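Methylaspartate ammonia-lyase (Citrobacter amalonaticus, PDB 1KKO) catalyses the reversible, magnesium-dependent anti elimination of ammonia from (2S,3S)-3-methyl-L-aspartate to give mesaconate. Local coordinates at residues Ala6-Gly11 with Pro99-Arg104; Ser54-Leu59 with Val64-Cys69; Pro282-Met287 with Ala306-Asn311; Ala290-Leu295 with Val302-Asp307. All coordinates share one frame; numbering follows the deposited sequence.

Interaction 1: Ala6-Gly11 with Pro99-Arg104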
loop_
_atom_site.group_PDB
_atom_site.type_symbol
_atom_site.label_atom_id
_atom_site.label_comp_id
_atom_site.label_asym_id
_atom_site.label_seq_id
_atom_site.Cartn_x
_atom_site.Cartn_y
_atom_site.Cartn_z
ATOM N N ALA A 6 -13.519 6.029 -22.369
ATOM C CA ALA A 6 -13.601 5.392 -21.049
ATOM C C ALA A 6 -12.998 3.992 -21.147
ATOM O O ALA A 6 -13.310 3.245 -22.079
ATOM C CB ALA A 6 -15.034 5.308 -20.594
ATOM N N LEU A 7 -12.140 3.647 -20.185
ATOM C CA LEU A 7 -11.459 2.353 -20.169
ATOM C C LEU A 7 -11.669 1.684 -18.834
ATOM O O LEU A 7 -11.656 2.348 -17.802
ATOM C CB LEU A 7 -9.948 2.518 -20.369
ATOM C CG LEU A 7 -9.490 3.158 -21.669
ATOM C CD1 LEU A 7 -7.987 3.006 -21.770
ATOM C CD2 LEU A 7 -10.132 2.523 -22.847
ATOM N N PHE A 8 -11.863 0.373 -18.874
ATOM C CA PHE A 8 -12.058 -0.456 -17.690
ATOM C C PHE A 8 -10.995 -1.549 -17.679
ATOM O O PHE A 8 -10.854 -2.283 -18.659
ATOM C CB PHE A 8 -13.448 -1.080 -17.702
ATOM C CG PHE A 8 -14.565 -0.066 -17.655
ATOM C CD1 PHE A 8 -14.865 0.610 -16.478
ATOM C CD2 PHE A 8 -15.310 0.217 -18.789
ATOM C CE1 PHE A 8 -15.885 1.538 -16.418
ATOM C CE2 PHE A 8 -16.325 1.163 -18.736
ATOM C CZ PHE A 8 -16.610 1.812 -17.543
ATOM N N THR A 9 -10.244 -1.648 -16.588
ATOM C CA THR A 9 -9.195 -2.653 -16.489
ATOM C C THR A 9 -9.272 -3.399 -15.171
ATOM O O THR A 9 -9.368 -2.810 -14.085
ATOM C CB THR A 9 -7.808 -2.025 -16.677
ATOM O OG1 THR A 9 -7.577 -1.026 -15.712
ATOM C CG2 THR A 9 -7.742 -1.230 -17.921
ATOM N N ALA A 10 -9.219 -4.716 -15.270
ATOM C CA ALA A 10 -9.237 -5.589 -14.102
ATOM C C ALA A 10 -7.968 -5.420 -13.296
ATOM O O ALA A 10 -6.898 -5.181 -13.850
ATOM C CB ALA A 10 -9.372 -7.050 -14.530
ATOM N N GLY A 11 -8.084 -5.527 -11.977
ATOM C CA GLY A 11 -6.917 -5.482 -11.116
ATOM C C GLY A 11 -7.176 -6.173 -9.805
ATOM O O GLY A 11 -8.226 -6.778 -9.568
ATOM N N PRO A 99 -20.715 3.490 -23.147
ATOM C CA PRO A 99 -21.470 4.436 -23.987
ATOM C C PRO A 99 -22.154 5.564 -23.227
ATOM O O PRO A 99 -22.504 6.596 -23.802
ATOM C CB PRO A 99 -22.520 3.555 -24.656
ATOM C CG PRO A 99 -21.980 2.203 -24.591
ATOM C CD PRO A 99 -21.256 2.126 -23.255
ATOM N N LEU A 100 -22.377 5.366 -21.935
ATOM C CA LEU A 100 -22.972 6.401 -21.116
ATOM C C LEU A 100 -21.928 7.388 -20.624
ATOM O O LEU A 100 -22.260 8.475 -20.155
ATOM C CB LEU A 100 -23.719 5.786 -19.933
ATOM C CG LEU A 100 -24.895 4.894 -20.335
ATOM C CD1 LEU A 100 -25.496 4.168 -19.139
ATOM C CD2 LEU A 100 -25.947 5.720 -21.027
ATOM N N LEU A 101 -20.657 7.002 -20.713
ATOM C CA LEU A 101 -19.567 7.867 -20.276
ATOM C C LEU A 101 -18.946 8.653 -21.418
ATOM O O LEU A 101 -18.660 9.839 -21.278
ATOM C CB LEU A 101 -18.472 7.035 -19.609
ATOM C CG LEU A 101 -18.824 6.471 -18.234
ATOM C CD1 LEU A 101 -17.829 5.393 -17.864
ATOM C CD2 LEU A 101 -18.859 7.571 -17.197
ATOM N N GLU A 102 -18.721 7.988 -22.543
ATOM C CA GLU A 102 -18.060 8.658 -23.653
ATOM C C GLU A 102 -18.980 9.769 -24.168
ATOM O O GLU A 102 -20.185 9.571 -24.350
ATOM C CB GLU A 102 -17.645 7.652 -24.723
ATOM C CG GLU A 102 -16.583 6.713 -24.159
ATOM C CD GLU A 102 -16.018 5.715 -25.139
ATOM O OE1 GLU A 102 -14.936 5.154 -24.828
ATOM O OE2 GLU A 102 -16.632 5.467 -26.207
ATOM N N GLY A 103 -18.412 10.952 -24.334
ATOM C CA GLY A 103 -19.165 12.114 -24.782
ATOM C C GLY A 103 -19.844 12.876 -23.665
ATOM O O GLY A 103 -20.413 13.943 -23.884
ATOM N N ARG A 104 -19.796 12.344 -22.448
ATOM C CA ARG A 104 -20.451 12.981 -21.319
ATOM C C ARG A 104 -19.671 14.183 -20.832
ATOM O O ARG A 104 -18.440 14.147 -20.734
ATOM C CB ARG A 104 -20.623 11.972 -20.183
ATOM C CG ARG A 104 -21.121 12.520 -18.858
ATOM C CD ARG A 104 -21.444 11.393 -17.877
ATOM N NE ARG A 104 -22.479 10.542 -18.441
ATOM C CZ ARG A 104 -23.773 10.661 -18.174
ATOM N NH1 ARG A 104 -24.193 11.555 -17.293
ATOM N NH2 ARG A 104 -24.634 9.862 -18.783
#
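Leu101, at the end of helix 86-101, leans on strand 6-11 chiefly with one methyl: its CD1 lies 3.8 Å from Phe8 CZ and 3.9 Å from Ala6 CB, its CB close behind. Ala6 is small enough to let the strand pass close to the helix end, while the longer Phe8 reaches in obliquely to the same methyl. At Glu102 the chain leaves helical geometry and the contact turns polar. CG stands anti to the carbonyl carbon (chi1 -65°) and the chain runs extended from there, carrying OE1 to within 3.0 Å of Ala6 N. The bond is nearly straight (168° at the hydrogen) and uses the anti lone pair of OE1. Gly103 follows as the third residue of a type II turn, with a positive phi that glycine, having no CB to press on the preceding carbonyl oxygen, adopts easily. Arg104 closes the turn through N to Leu101 O, 3.0 Å, and folds its side chain back onto the helix. Its NE (2.7 Å) and NH2 (3.1 Å) both donate to Leu100 O, which lies in the guanidinium plane, while NH1 bonds to Asn112 OD1. Around this corner, Leu134 of helix 128-146 touches both Phe8 and Leu101, and Phe8 also packs on Leu93 and Ile97 of helix 86-101. Strand 47-59 flanks the first strand, with Leu57 against Ala6, and Leu7 meets Leu408 of the second subunit.

Interaction 2: Ser54-Leu59 with Val64-Cys69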
loop_
_atom_site.group_PDB
_atom_site.type_symbol
_atom_site.label_atom_id
_atom_site.label_comp_id
_atom_site.label_asym_id
_atom_site.label_seq_id
_atom_site.Cartn_x
_atom_site.Cartn_y
_atom_site.Cartn_z
ATOM N N SER A 54 -10.402 -0.779 -12.489
ATOM C CA SER A 54 -10.005 0.602 -12.634
ATOM C C SER A 54 -10.780 1.238 -13.772
ATOM O O SER A 54 -10.936 0.650 -14.834
ATOM C CB SER A 54 -8.515 0.731 -12.938
ATOM O OG SER A 54 -7.692 0.380 -11.837
ATOM N N VAL A 55 -11.248 2.446 -13.511
ATOM C CA VAL A 55 -11.935 3.275 -14.485
ATOM C C VAL A 55 -10.991 4.406 -14.867
ATOM O O VAL A 55 -10.469 5.090 -13.998
ATOM C CB VAL A 55 -13.206 3.908 -13.855
ATOM C CG1 VAL A 55 -13.977 4.719 -14.884
ATOM C CG2 VAL A 55 -14.086 2.818 -13.255
ATOM N N GLN A 56 -10.737 4.565 -16.160
ATOM C CA GLN A 56 -9.939 5.675 -16.644
ATOM C C GLN A 56 -10.779 6.431 -17.653
ATOM O O GLN A 56 -11.350 5.833 -18.566
ATOM C CB GLN A 56 -8.654 5.174 -17.299
ATOM C CG GLN A 56 -7.721 4.495 -16.318
ATOM C CD GLN A 56 -6.434 4.060 -16.971
ATOM O OE1 GLN A 56 -5.406 4.713 -16.793
ATOM N NE2 GLN A 56 -6.488 2.987 -17.751
ATOM N N LEU A 57 -10.835 7.744 -17.477
ATOM C CA LEU A 57 -11.601 8.596 -18.372
ATOM C C LEU A 57 -10.635 9.569 -19.015
ATOM O O LEU A 57 -10.089 10.441 -18.355
ATOM C CB LEU A 57 -12.664 9.367 -17.594
ATOM C CG LEU A 57 -13.592 8.539 -16.705
ATOM C CD1 LEU A 57 -14.520 9.442 -15.923
ATOM C CD2 LEU A 57 -14.413 7.543 -17.488
ATOM N N ILE A 58 -10.396 9.388 -20.307
ATOM C CA ILE A 58 -9.531 10.289 -21.054
ATOM C C ILE A 58 -10.408 11.441 -21.485
ATOM O O ILE A 58 -11.414 11.229 -22.169
ATOM C CB ILE A 58 -8.937 9.599 -22.286
ATOM C CG1 ILE A 58 -8.152 8.349 -21.889
ATOM C CG2 ILE A 58 -8.036 10.546 -23.037
ATOM C CD1 ILE A 58 -7.678 7.561 -23.078
ATOM N N LEU A 59 -10.027 12.646 -21.081
ATOM C CA LEU A 59 -10.802 13.850 -21.391
ATOM C C LEU A 59 -10.320 14.523 -22.662
ATOM O O LEU A 59 -9.251 14.209 -23.168
ATOM C CB LEU A 59 -10.691 14.848 -20.251
ATOM C CG LEU A 59 -10.950 14.303 -18.842
ATOM C CD1 LEU A 59 -10.937 15.444 -17.843
ATOM C CD2 LEU A 59 -12.264 13.542 -18.754
ATOM N N VAL A 64 -6.248 12.260 -17.829
ATOM C CA VAL A 64 -6.814 10.959 -17.566
ATOM C C VAL A 64 -7.285 10.908 -16.135
ATOM O O VAL A 64 -6.484 10.895 -15.207
ATOM C CB VAL A 64 -5.799 9.828 -17.803
ATOM C CG1 VAL A 64 -6.465 8.482 -17.581
ATOM C CG2 VAL A 64 -5.236 9.925 -19.203
ATOM N N ALA A 65 -8.601 10.868 -15.962
ATOM C CA ALA A 65 -9.217 10.771 -14.637
ATOM C C ALA A 65 -9.308 9.312 -14.233
ATOM O O ALA A 65 -9.562 8.460 -15.073
ATOM C CB ALA A 65 -10.585 11.406 -14.663
ATOM N N VAL A 66 -9.124 9.042 -12.945
ATOM C CA VAL A 66 -9.106 7.677 -12.459
ATOM C C VAL A 66 -9.984 7.436 -11.239
ATOM O O VAL A 66 -10.209 8.323 -10.404
ATOM C CB VAL A 66 -7.652 7.214 -12.129
ATOM C CG1 VAL A 66 -6.768 7.332 -13.347
ATOM C CG2 VAL A 66 -7.048 8.014 -10.978
ATOM N N GLY A 67 -10.482 6.213 -11.163
ATOM C CA GLY A 67 -11.256 5.760 -10.026
ATOM C C GLY A 67 -11.227 4.251 -10.012
ATOM O O GLY A 67 -11.027 3.621 -11.045
ATOM N N ASP A 68 -11.458 3.646 -8.850
ATOM C CA ASP A 68 -11.471 2.193 -8.742
ATOM C C ASP A 68 -12.757 1.657 -8.149
ATOM O O ASP A 68 -13.174 2.051 -7.060
ATOM C CB ASP A 68 -10.321 1.707 -7.859
ATOM C CG ASP A 68 -9.002 1.620 -8.579
ATOM O OD1 ASP A 68 -8.990 1.534 -9.814
ATOM O OD2 ASP A 68 -7.933 1.614 -7.956
ATOM N N CYS A 69 -13.353 0.736 -8.883
ATOM C CA CYS A 69 -14.475 -0.030 -8.392
ATOM C C CYS A 69 -13.914 -1.052 -7.416
ATOM O O CYS A 69 -13.073 -1.865 -7.803
ATOM C CB CYS A 69 -15.170 -0.753 -9.537
ATOM S SG CYS A 69 -15.756 0.330 -10.863
#
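Val55 and Gly67 face each other as an antiparallel hydrogen-bonded pair, and Leu57 with Ala65 forms the next. Four backbone bonds result. The shortest joins Val55 N to Gly67 O at 2.7 Å. The longest joins Gly67 N to Val55 O at 3.0 Å. In the non-hydrogen-bonded pair between them, Gln56 with Val66, a CA-H approaches a carbonyl instead: Gln56 CA lies 3.2 Å from Ala65 O. The polar side-chain contact is at the far end from the turn, where Ser54 OG donates to Asp68 OD1 over 2.7 Å. The hydroxyl arrives on the syn side of the carboxylate, 21° out of its plane. Arg404 of the second subunit adds a bond to Ser54 OG and offers its carbonyl to Gln56 NE2, while Thr364 holds Asp68 OD2; serine and aspartate thus tie the sheet to both the dimer partner and the barrel domain. Apolar contacts occupy both faces. On one, Leu57 CB meets Ala65 CB at 4.1 Å. Gly67 has no side chain opposite Val55, whose CG2, anti to its carbonyl carbon, touches Cys69 SG at 3.8 Å; Ala137 of helix 128-146 covers Val55 and Leu57. On the other, Val64 CG1 packs 4.0 Å from Gln56 CB. The arrangement is a beta hairpin, two strands of the three-stranded antiparallel sheet that characterises the N-terminal domain of the enolase superfamily.

Interaction 3: Pro282-Met287 with Ala306-Asn311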
loop_
_atom_site.group_PDB
_atom_site.type_symbol
_atom_site.label_atom_id
_atom_site.label_comp_id
_atom_site.label_asym_id
_atom_site.label_seq_id
_atom_site.Cartn_x
_atom_site.Cartn_y
_atom_site.Cartn_z
ATOM N N PRO A 282 -33.377 -2.370 12.046
ATOM C CA PRO A 282 -34.208 -1.804 13.120
ATOM C C PRO A 282 -33.802 -2.262 14.525
ATOM O O PRO A 282 -33.749 -1.436 15.444
ATOM C CB PRO A 282 -35.627 -2.262 12.765
ATOM C CG PRO A 282 -35.580 -2.624 11.345
ATOM C CD PRO A 282 -34.175 -3.094 11.048
ATOM N N ASP A 283 -33.513 -3.548 14.701
ATOM C CA ASP A 283 -33.100 -4.039 16.009
ATOM C C ASP A 283 -31.713 -3.512 16.396
ATOM O O ASP A 283 -31.442 -3.303 17.568
ATOM C CB ASP A 283 -33.097 -5.570 16.059
ATOM C CG ASP A 283 -34.494 -6.169 16.016
ATOM O OD1 ASP A 283 -35.484 -5.444 16.272
ATOM O OD2 ASP A 283 -34.673 -7.366 15.743
ATOM N N GLN A 284 -30.835 -3.324 15.411
ATOM C CA GLN A 284 -29.496 -2.812 15.685
ATOM C C GLN A 284 -29.578 -1.375 16.217
ATOM O O GLN A 284 -28.919 -1.027 17.191
ATOM C CB GLN A 284 -28.633 -2.886 14.425
ATOM C CG GLN A 284 -27.183 -2.494 14.641
ATOM C CD GLN A 284 -26.424 -3.445 15.537
ATOM O OE1 GLN A 284 -26.888 -4.554 15.819
ATOM N NE2 GLN A 284 -25.231 -3.039 15.960
ATOM N N ILE A 285 -30.412 -0.563 15.580
ATOM C CA ILE A 285 -30.605 0.815 16.014
ATOM C C ILE A 285 -31.131 0.837 17.452
ATOM O O ILE A 285 -30.604 1.550 18.316
ATOM C CB ILE A 285 -31.559 1.553 15.055
ATOM C CG1 ILE A 285 -30.864 1.767 13.705
ATOM C CG2 ILE A 285 -32.014 2.886 15.653
ATOM C CD1 ILE A 285 -31.740 2.380 12.665
ATOM N N ARG A 286 -32.147 0.022 17.722
ATOM C CA ARG A 286 -32.712 -0.021 19.069
ATOM C C ARG A 286 -31.691 -0.481 20.111
ATOM O O ARG A 286 -31.593 0.077 21.202
ATOM C CB ARG A 286 -33.942 -0.917 19.096
ATOM C CG ARG A 286 -35.187 -0.194 18.662
ATOM C CD ARG A 286 -36.437 -1.010 18.858
ATOM N NE ARG A 286 -36.485 -2.100 17.894
ATOM C CZ ARG A 286 -37.021 -2.018 16.684
ATOM N NH1 ARG A 286 -37.005 -3.080 15.890
ATOM N NH2 ARG A 286 -37.571 -0.887 16.255
HETATM N N MSE A 287 -30.901 -1.485 19.764
HETATM C CA MSE A 287 -29.915 -1.995 20.682
HETATM C C MSE A 287 -28.822 -0.977 21.008
HETATM O O MSE A 287 -28.444 -0.790 22.161
HETATM C CB MSE A 287 -29.277 -3.217 20.063
HETATM C CG MSE A 287 -28.096 -3.704 20.812
HETATM SE SE MSE A 287 -28.555 -4.581 22.446
HETATM C CE MSE A 287 -30.272 -5.274 22.035
ATOM N N ALA A 306 -21.427 2.719 15.545
ATOM C CA ALA A 306 -22.244 1.845 14.718
ATOM C C ALA A 306 -21.466 1.440 13.485
ATOM O O ALA A 306 -20.663 2.197 12.954
ATOM C CB ALA A 306 -23.506 2.525 14.317
ATOM N N ASP A 307 -21.731 0.239 13.005
ATOM C CA ASP A 307 -21.080 -0.251 11.796
ATOM C C ASP A 307 -22.026 -1.222 11.091
ATOM O O ASP A 307 -22.634 -0.873 10.079
ATOM C CB ASP A 307 -19.754 -0.900 12.170
ATOM C CG ASP A 307 -19.041 -1.508 10.997
ATOM O OD1 ASP A 307 -19.282 -1.112 9.838
ATOM O OD2 ASP A 307 -18.190 -2.406 11.159
ATOM N N GLU A 308 -22.166 -2.427 11.636
ATOM C CA GLU A 308 -23.061 -3.425 11.055
ATOM C C GLU A 308 -24.477 -2.861 10.889
ATOM O O GLU A 308 -25.025 -2.248 11.803
ATOM C CB GLU A 308 -23.132 -4.676 11.940
ATOM C CG GLU A 308 -21.809 -5.351 12.287
ATOM C CD GLU A 308 -21.158 -4.837 13.569
ATOM O OE1 GLU A 308 -21.420 -3.682 13.983
ATOM O OE2 GLU A 308 -20.367 -5.605 14.169
ATOM N N TRP A 309 -25.051 -3.106 9.716
ATOM C CA TRP A 309 -26.411 -2.713 9.334
ATOM C C TRP A 309 -26.546 -1.226 9.041
ATOM O O TRP A 309 -27.648 -0.756 8.753
ATOM C CB TRP A 309 -27.452 -3.191 10.355
ATOM C CG TRP A 309 -27.332 -4.673 10.512
ATOM C CD1 TRP A 309 -26.786 -5.335 11.560
ATOM C CD2 TRP A 309 -27.666 -5.666 9.539
ATOM N NE1 TRP A 309 -26.795 -6.689 11.324
ATOM C CE2 TRP A 309 -27.333 -6.917 10.086
ATOM C CE3 TRP A 309 -28.244 -5.626 8.274
ATOM C CZ2 TRP A 309 -27.532 -8.110 9.400
ATOM C CZ3 TRP A 309 -28.455 -6.820 7.599
ATOM C CH2 TRP A 309 -28.100 -8.035 8.167
ATOM N N CYS A 310 -25.426 -0.497 9.076
ATOM C CA CYS A 310 -25.409 0.925 8.762
ATOM C C CYS A 310 -24.569 1.070 7.503
ATOM O O CYS A 310 -23.389 1.376 7.570
ATOM C CB CYS A 310 -24.826 1.706 9.926
ATOM S SG CYS A 310 -24.976 3.480 9.708
ATOM N N ASN A 311 -25.193 0.830 6.350
ATOM C CA ASN A 311 -24.473 0.745 5.078
ATOM C C ASN A 311 -24.625 1.940 4.159
ATOM O O ASN A 311 -23.628 2.521 3.718
ATOM C CB ASN A 311 -24.934 -0.496 4.300
ATOM C CG ASN A 311 -24.739 -1.772 5.058
ATOM O OD1 ASN A 311 -23.712 -1.983 5.712
ATOM N ND2 ASN A 311 -25.715 -2.671 4.950
HETATM O O HOH W 1 -23.793 -1.333 14.165
#
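Gln284, in the first turns of helix 281-298, reaches across to the loop that follows strand 303-306 of the TIM barrel. In this fold such loops at the C-terminal ends of the strands build the active site, and this one carries the magnesium ligand Asp307. The CB of Gln284 starts the contact, 4.2 Å from CD1 of Trp309, approaching the indole obliquely. CG then points away from the backbone N (chi1 -175°) and lies 3.6 Å from Glu308 O. A bend at the next bond (chi2 66°) turns the amide aside from Glu308 O, and it meets the loop through a water. At the tip each polar atom has its partner: OE1 accepts from Ala278 N, and NE2 donates both to Val276 O and to that water, 2.9 Å away. Glutamine suits the place because its amide offers a donor and an acceptor at once, so the flip of the group is fixed. The water is the real bridge. It also accepts from Asp307 N at 2.8 Å and donates to Glu308 O at 2.8 Å, thereby linking the helix to the backbone of the metal ligand Asp307 and of Glu308 beside it. The loop itself is a type II turn from Asp307 to Cys310, closed by Cys310 N to Asp307 O; Trp309 takes the left-handed third position, phi 75°, unusual for a residue with a side chain, and its NE1 bonds to Asp277 OD1. The water's remaining bond is weak, reaching Glu308 OE1 at 3.3 Å.

Interaction 4: Ala290-Leu295 with Val302-Asp307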
loop_
_atom_site.group_PDB
_atom_site.type_symbol
_atom_site.label_atom_id
_atom_site.label_comp_id
_atom_site.label_asym_id
_atom_site.label_seq_id
_atom_site.Cartn_x
_atom_site.Cartn_y
_atom_site.Cartn_z
ATOM N N ALA A 290 -30.122 1.749 23.300
ATOM C CA ALA A 290 -30.179 1.287 24.679
ATOM C C ALA A 290 -28.809 1.255 25.358
ATOM O O ALA A 290 -28.679 1.618 26.520
ATOM C CB ALA A 290 -30.846 -0.065 24.749
ATOM N N ILE A 291 -27.766 0.821 24.645
ATOM C CA ILE A 291 -26.432 0.832 25.231
ATOM C C ILE A 291 -25.994 2.272 25.512
ATOM O O ILE A 291 -25.426 2.555 26.570
ATOM C CB ILE A 291 -25.402 0.113 24.323
ATOM C CG1 ILE A 291 -25.760 -1.370 24.194
ATOM C CG2 ILE A 291 -23.988 0.275 24.880
ATOM C CD1 ILE A 291 -24.989 -2.087 23.090
ATOM N N THR A 292 -26.233 3.161 24.553
ATOM C CA THR A 292 -25.874 4.565 24.700
ATOM C C THR A 292 -26.578 5.153 25.926
ATOM O O THR A 292 -25.948 5.828 26.742
ATOM C CB THR A 292 -26.256 5.312 23.416
ATOM O OG1 THR A 292 -25.470 4.806 22.325
ATOM C CG2 THR A 292 -25.879 6.795 23.489
ATOM N N LYS A 293 -27.868 4.856 26.062
ATOM C CA LYS A 293 -28.649 5.333 27.206
ATOM C C LYS A 293 -28.006 4.911 28.519
ATOM O O LYS A 293 -27.856 5.719 29.444
ATOM C CB LYS A 293 -30.073 4.782 27.137
ATOM C CG LYS A 293 -31.021 5.359 28.186
ATOM C CD LYS A 293 -32.349 4.616 28.224
ATOM C CE LYS A 293 -33.300 5.224 29.244
ATOM N NZ LYS A 293 -34.484 4.359 29.491
ATOM N N GLU A 294 -27.630 3.642 28.632
ATOM C CA GLU A 294 -27.017 3.167 29.868
ATOM C C GLU A 294 -25.618 3.756 30.110
ATOM O O GLU A 294 -25.258 4.043 31.252
ATOM C CB GLU A 294 -26.997 1.637 29.923
ATOM C CG GLU A 294 -26.397 1.050 31.193
ATOM C CD GLU A 294 -27.225 1.287 32.450
ATOM O OE1 GLU A 294 -28.345 1.832 32.365
ATOM O OE2 GLU A 294 -26.733 0.918 33.538
ATOM N N LEU A 295 -24.827 3.945 29.052
ATOM C CA LEU A 295 -23.498 4.541 29.206
ATOM C C LEU A 295 -23.618 5.928 29.827
ATOM O O LEU A 295 -22.862 6.293 30.738
ATOM C CB LEU A 295 -22.785 4.621 27.857
ATOM C CG LEU A 295 -22.224 3.289 27.355
ATOM C CD1 LEU A 295 -21.699 3.437 25.934
ATOM C CD2 LEU A 295 -21.138 2.783 28.265
ATOM N N VAL A 302 -16.817 6.497 27.718
ATOM C CA VAL A 302 -16.550 5.597 26.596
ATOM C C VAL A 302 -17.635 5.770 25.543
ATOM O O VAL A 302 -18.811 5.876 25.857
ATOM C CB VAL A 302 -16.485 4.119 27.035
ATOM C CG1 VAL A 302 -16.134 3.221 25.846
ATOM C CG2 VAL A 302 -15.470 3.923 28.151
ATOM N N LYS A 303 -17.231 5.781 24.278
ATOM C CA LYS A 303 -18.172 5.983 23.186
ATOM C C LYS A 303 -18.349 4.719 22.351
ATOM O O LYS A 303 -17.460 3.888 22.315
ATOM C CB LYS A 303 -17.692 7.137 22.306
ATOM C CG LYS A 303 -17.787 8.493 23.005
ATOM C CD LYS A 303 -17.220 9.594 22.138
ATOM C CE LYS A 303 -17.318 10.959 22.777
ATOM N NZ LYS A 303 -16.570 11.952 21.961
ATOM N N ILE A 304 -19.503 4.580 21.707
ATOM C CA ILE A 304 -19.732 3.436 20.819
ATOM C C ILE A 304 -19.954 3.902 19.382
ATOM O O ILE A 304 -20.440 5.011 19.116
ATOM C CB ILE A 304 -20.862 2.479 21.308
ATOM C CG1 ILE A 304 -22.213 3.185 21.386
ATOM C CG2 ILE A 304 -20.462 1.835 22.635
ATOM C CD1 ILE A 304 -23.391 2.230 21.546
ATOM N N VAL A 305 -19.562 3.019 18.468
ATOM C CA VAL A 305 -19.585 3.276 17.043
ATOM C C VAL A 305 -20.466 2.249 16.334
ATOM O O VAL A 305 -20.264 1.041 16.484
ATOM C CB VAL A 305 -18.163 3.167 16.453
ATOM C CG1 VAL A 305 -18.155 3.629 14.997
ATOM C CG2 VAL A 305 -17.173 3.962 17.271
ATOM N N ALA A 306 -21.427 2.719 15.545
ATOM C CA ALA A 306 -22.244 1.845 14.718
ATOM C C ALA A 306 -21.466 1.440 13.485
ATOM O O ALA A 306 -20.663 2.197 12.954
ATOM C CB ALA A 306 -23.506 2.525 14.317
ATOM N N ASP A 307 -21.731 0.239 13.005
ATOM C CA ASP A 307 -21.080 -0.251 11.796
ATOM C C ASP A 307 -22.026 -1.222 11.091
ATOM O O ASP A 307 -22.634 -0.873 10.079
ATOM C CB ASP A 307 -19.754 -0.900 12.170
ATOM C CG ASP A 307 -19.041 -1.508 10.997
ATOM O OD1 ASP A 307 -19.282 -1.112 9.838
ATOM O OD2 ASP A 307 -18.190 -2.406 11.159
#
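Thr292 and Ile304, with CA atoms 7.4 Å apart, mark where helix 290-295 passes over strand 303-306. The two run almost exactly antiparallel, 170° between their directions, with axes 9.3 Å apart at closest approach. This is the return half of a beta-alpha-beta unit, strand 270-273, helix 281-298 and strand 303-306, the repeating element of the TIM barrel, in which helices wrap the outside of a parallel sheet. Ile304 is the strand residue that faces the helix, and its branches divide the work. Its CG2 meets CD1 of Leu295 at 3.9 Å, while its CD1 reaches CG2 of Ile291 at the same separation. That spread depends on CG1 standing between the backbone N and the carbonyl carbon (chi1 62°), a crowded position that sends the two arms to different turns of the helix. Leu295 uses its CD1 a second time, 3.8 Å from Val302 O. Ile291 and Leu295, one helical turn apart, line the inner side of the helix, and their branched apolar side chains fill the layer between helix and sheet. Ile291 packs further on Pro251 and Val276. Thr292 sits at the side of the patch: its hydroxyl lies within hydrogen-bonding range of two carbonyls, those of Ser324 and Leu288, which must share its one proton, yet OG1 also lies 3.4 Å from Ile304 CD1.

Interactions 1 and 2 belong to the N-terminal domain, 3 and 4 to the barrel. The first two, with centres 7 Å apart, share the three-stranded sheet: strand 3-18 pairs with strand 47-59 through Leu7 N to Gln56 O, and the hairpin of interaction 2 lies in sequence between the segments of interaction 1. Interactions 3 and 4 follow later in the chain, their centres 11 Å apart. They share helix 281-298, Ala306 and Asp307. Interaction 2 lies about 34 Å from interaction 3 between centres. One pair thus shapes the domain face that meets the second subunit, the other the barrel wall and the loop that carries a magnesium ligand.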